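Local structure of 6-phosphogluconolactonase (Leishmania braziliensis, 3CSS) at residues A[10-13]-A[14-18]; A[179-182]-A[183-186]. The protein probably catalyses the hydrolysis of 6-phosphogluconolactone to 6-phosphogluconate, the second step of the oxidative pentose phosphate pathway. All blocks are in the same frame, centred on the assembly; numbering follows the deposited sequence. Where two conformers were deposited one is given.

Contact 1 (A[10-13]-A[14-18])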
loop_
_atom_site.group_PDB
_atom_site.type_symbol
_atom_site.label_atom_id
_atom_site.label_comp_id
_atom_site.label_asym_id
_atom_site.label_seq_id
_atom_site.Cartn_x
_atom_site.Cartn_y
_atom_site.Cartn_z
ATOM N N ILE A 10 1.931 19.280 -3.653
ATOM C CA ILE A 10 0.652 19.474 -4.303
ATOM C C ILE A 10 0.918 19.586 -5.770
ATOM O O ILE A 10 1.541 20.558 -6.234
ATOM C CB ILE A 10 -0.072 20.759 -3.831
ATOM C CG1 ILE A 10 -0.356 20.701 -2.334
ATOM C CG2 ILE A 10 -1.375 20.937 -4.628
ATOM C CD1 ILE A 10 -1.120 19.583 -1.927
ATOM N N CYS A 11 0.403 18.617 -6.503
ATOM C CA CYS A 11 0.602 18.492 -7.928
ATOM C C CYS A 11 -0.619 19.107 -8.616
ATOM O O CYS A 11 -1.668 19.306 -7.982
ATOM C CB CYS A 11 0.785 17.027 -8.251
ATOM S SG CYS A 11 2.208 16.219 -7.395
ATOM N N GLU A 12 -0.472 19.513 -9.874
ATOM C CA GLU A 12 -1.569 20.095 -10.653
ATOM C C GLU A 12 -2.458 19.014 -11.258
ATOM O O GLU A 12 -3.625 19.253 -11.606
ATOM C CB GLU A 12 -1.011 20.959 -11.794
ATOM C CG GLU A 12 -0.616 22.384 -11.415
ATOM C CD GLU A 12 0.889 22.565 -11.217
ATOM O OE1 GLU A 12 1.425 22.068 -10.206
ATOM O OE2 GLU A 12 1.533 23.216 -12.074
ATOM N N ASN A 13 -1.892 17.829 -11.420
ATOM C CA ASN A 13 -2.580 16.747 -12.110
ATOM C C ASN A 13 -1.879 15.412 -11.857
ATOM O O ASN A 13 -0.814 15.353 -11.223
ATOM C CB ASN A 13 -2.682 17.047 -13.619
ATOM C CG ASN A 13 -1.323 17.203 -14.278
ATOM O OD1 ASN A 13 -0.446 16.341 -14.141
ATOM N ND2 ASN A 13 -1.134 18.308 -14.980
ATOM N N LEU A 14 -2.480 14.342 -12.354
ATOM C CA LEU A 14 -2.013 12.994 -12.052
ATOM C C LEU A 14 -0.717 12.637 -12.803
ATOM O O LEU A 14 0.045 11.771 -12.358
ATOM C CB LEU A 14 -3.127 11.975 -12.333
ATOM C CG LEU A 14 -2.966 10.530 -11.839
ATOM C CD1 LEU A 14 -2.678 10.416 -10.337
ATOM C CD2 LEU A 14 -4.228 9.731 -12.226
ATOM N N SER A 15 -0.453 13.308 -13.927
ATOM C CA SER A 15 0.844 13.157 -14.620
ATOM C C SER A 15 2.001 13.563 -13.710
ATOM O O SER A 15 2.988 12.841 -13.558
ATOM C CB SER A 15 0.881 13.970 -15.922
ATOM O OG SER A 15 -0.143 13.551 -16.822
ATOM N N GLN A 16 1.864 14.728 -13.093
ATOM C CA GLN A 16 2.875 15.231 -12.175
ATOM C C GLN A 16 2.983 14.338 -10.948
ATOM O O GLN A 16 4.079 14.080 -10.460
ATOM C CB GLN A 16 2.513 16.655 -11.770
ATOM C CG GLN A 16 3.515 17.354 -10.906
ATOM C CD GLN A 16 3.168 18.826 -10.705
ATOM O OE1 GLN A 16 2.045 19.265 -11.007
ATOM N NE2 GLN A 16 4.140 19.602 -10.225
ATOM N N MET A 17 1.847 13.879 -10.436
ATOM C CA MET A 17 1.852 13.001 -9.283
ATOM C C MET A 17 2.614 11.719 -9.583
ATOM O O MET A 17 3.439 11.281 -8.794
ATOM C CB MET A 17 0.421 12.658 -8.892
ATOM C CG MET A 17 0.341 11.929 -7.600
ATOM S SD MET A 17 -1.378 11.677 -7.188
ATOM C CE MET A 17 -1.851 13.366 -6.826
ATOM N N SER A 18 2.318 11.125 -10.728
ATOM C CA SER A 18 2.936 9.857 -11.121
ATOM C C SER A 18 4.441 10.013 -11.338
ATOM O O SER A 18 5.203 9.164 -10.914
ATOM C CB SER A 18 2.248 9.303 -12.356
ATOM O OG SER A 18 0.840 9.178 -12.101
#
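Asn13 and Gln16 each offer a side-chain oxygen to a backbone N-H across the start of a helix, Asn13 to Gln16 and Gln16 to Glu12. Asn13 is the N-cap. With CG placed between its backbone N and carbonyl carbon (chi1 60°), the short amide turns over the first helical turn, and OD1 accepts from Gln16 N at 3.0 Å, with the donor almost in line with the CG-OD1 bond. The first ordinary helical bond runs beside it, from Met17 N to Asn13 O at 3.1 Å. Gln16 has the length needed to reach back: its extended chain brings OE1 to Glu12 N at 2.8 Å in a nearly straight bond (178°), although the donor stands 41° above the amide plane.

The apolar part is small. Cys11 lays SG against Met17 CA at 3.7 Å, and its CB meets Gln16 CG at 3.8 Å, a compact fit for a buried residue in a tight bend.

This bend carries the chain from the edge strand 7-10 into helix 14-30. Cys11 is hydrogen-bonded through its backbone to Leu257, Met17 rests on Leu256 of strand 252-257, and Leu14, Ser15 and Ser18 touch Arg51 of helix 50-59.

Contact 2 (A[179-182]-A[183-186])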
loop_
_atom_site.group_PDB
_atom_site.type_symbol
_atom_site.label_atom_id
_atom_site.label_comp_id
_atom_site.label_asym_id
_atom_site.label_seq_id
_atom_site.Cartn_x
_atom_site.Cartn_y
_atom_site.Cartn_z
ATOM N N ALA A 179 -7.798 -2.138 11.483
ATOM C CA ALA A 179 -7.663 -0.820 12.086
ATOM C C ALA A 179 -7.003 -0.843 13.457
ATOM O O ALA A 179 -6.412 0.149 13.862
ATOM C CB ALA A 179 -9.028 -0.138 12.163
ATOM N N THR A 180 -7.142 -1.955 14.191
ATOM C CA THR A 180 -6.545 -2.084 15.521
ATOM C C THR A 180 -5.662 -3.324 15.651
ATOM O O THR A 180 -5.296 -3.716 16.772
ATOM C CB THR A 180 -7.627 -2.085 16.643
ATOM O OG1 THR A 180 -8.558 -3.178 16.443
ATOM C CG2 THR A 180 -8.375 -0.762 16.654
ATOM N N ASP A 181 -5.257 -3.894 14.522
ATOM C CA ASP A 181 -4.441 -5.103 14.548
ATOM C C ASP A 181 -2.997 -4.716 14.721
ATOM O O ASP A 181 -2.375 -4.213 13.786
ATOM C CB ASP A 181 -4.627 -5.917 13.272
ATOM C CG ASP A 181 -3.953 -7.289 13.336
ATOM O OD1 ASP A 181 -3.008 -7.479 14.143
ATOM O OD2 ASP A 181 -4.377 -8.176 12.566
ATOM N N GLU A 182 -2.471 -4.946 15.929
ATOM C CA GLU A 182 -1.067 -4.689 16.257
ATOM C C GLU A 182 -0.265 -5.981 16.413
ATOM O O GLU A 182 0.855 -5.956 16.925
ATOM C CB GLU A 182 -0.966 -3.895 17.570
ATOM C CG GLU A 182 -1.659 -2.536 17.558
ATOM C CD GLU A 182 -1.077 -1.569 16.533
ATOM O OE1 GLU A 182 0.039 -1.815 16.008
ATOM O OE2 GLU A 182 -1.738 -0.546 16.263
ATOM N N GLU A 183 -0.829 -7.101 15.968
ATOM C CA GLU A 183 -0.277 -8.438 16.219
ATOM C C GLU A 183 0.193 -9.192 14.972
ATOM O O GLU A 183 0.958 -10.156 15.082
ATOM C CB GLU A 183 -1.336 -9.299 16.920
ATOM C CG GLU A 183 -1.752 -8.805 18.300
ATOM C CD GLU A 183 -2.813 -9.688 18.950
ATOM O OE1 GLU A 183 -3.503 -10.447 18.228
ATOM O OE2 GLU A 183 -2.960 -9.619 20.189
ATOM N N HIS A 184 -0.296 -8.817 13.796
ATOM C CA HIS A 184 0.009 -9.561 12.571
ATOM C C HIS A 184 0.765 -8.719 11.554
ATOM O O HIS A 184 0.695 -7.490 11.567
ATOM C CB HIS A 184 -1.278 -10.106 11.944
ATOM C CG HIS A 184 -2.094 -10.955 12.873
ATOM N ND1 HIS A 184 -3.159 -10.458 13.590
ATOM C CD2 HIS A 184 -2.007 -12.269 13.191
ATOM C CE1 HIS A 184 -3.701 -11.431 14.303
ATOM N NE2 HIS A 184 -3.009 -12.538 14.094
ATOM N N VAL A 185 1.495 -9.396 10.670
ATOM C CA VAL A 185 2.098 -8.760 9.493
ATOM C C VAL A 185 1.029 -8.459 8.430
ATOM O O VAL A 185 1.037 -7.397 7.821
ATOM C CB VAL A 185 3.198 -9.670 8.873
ATOM C CG1 VAL A 185 3.688 -9.147 7.555
ATOM C CG2 VAL A 185 4.380 -9.846 9.850
ATOM N N VAL A 186 0.148 -9.427 8.183
ATOM C CA VAL A 186 -0.969 -9.257 7.256
ATOM C C VAL A 186 -2.267 -9.405 8.039
ATOM O O VAL A 186 -2.467 -10.398 8.758
ATOM C CB VAL A 186 -0.940 -10.312 6.101
ATOM C CG1 VAL A 186 -2.049 -10.065 5.108
ATOM C CG2 VAL A 186 0.402 -10.326 5.417
#
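Asp181 turns its carboxylate onto the edge of the His184 ring and, at the same time, onto the backbone that leads there. From CB the side chain leaves with CG opposite the backbone N (chi1 -172°), which carries the acid across the bend. CG lies in the plane of the imidazole, 3.3 Å from His184 ND1, and the carboxylate stands almost perpendicular to the ring, at 86°.

OD1 accepts from two backbone donors. Glu183 N comes nearly along the CG-OD1 bond at 2.9 Å, while His184 N, at 3.0 Å, approaches on the syn side but well out of the carboxylate plane, through a more bent bond. The first of these, from residue i+2 to the side chain of residue i, defines an Asx turn, for which the short side chain of aspartate is well suited.

The other oxygen, OD2, uses its syn lone pair toward His184 ND1 at 2.8 Å, somewhat tilted from the ring plane; ND1 also makes a weak bond to OD1. Histidine suits this place because ND1 lies close to its own backbone, so ring and main chain donate to one carboxylate. Ser187 OG is a further partner of OD2, restraining the buried group's rotation. Glu183 CB lies 3.9 Å above one imidazole face, toward the rim, and Trp127 of helix 123-140 meets the ring obliquely. Glu182, exposed to solvent, forms a salt bridge from OE2 to Lys206 NZ.

Overall arrangement
Contact 1 comes early in the chain and is complete long before contact 2 begins. Their centres are 32 Å apart, on opposite sides of the centre of the chain, and their nearest atoms are separated by about 24 Å, so neither touches the other. What they share is the mixed eight-stranded sheet, at its two extremes: contact 1 is the strand-to-helix turn, with an N-cap, from outermost strand 7-10 into helix 14-30, whereas contact 2 is an Asx turn in the loop that enters strand 186-189, outermost at the other end, beside helices 123-140 and 206-211. Both belong to the glucosamine-6-phosphate isomerase/6-phosphogluconolactonase fold, whose central sheet they thus meet at opposite edges.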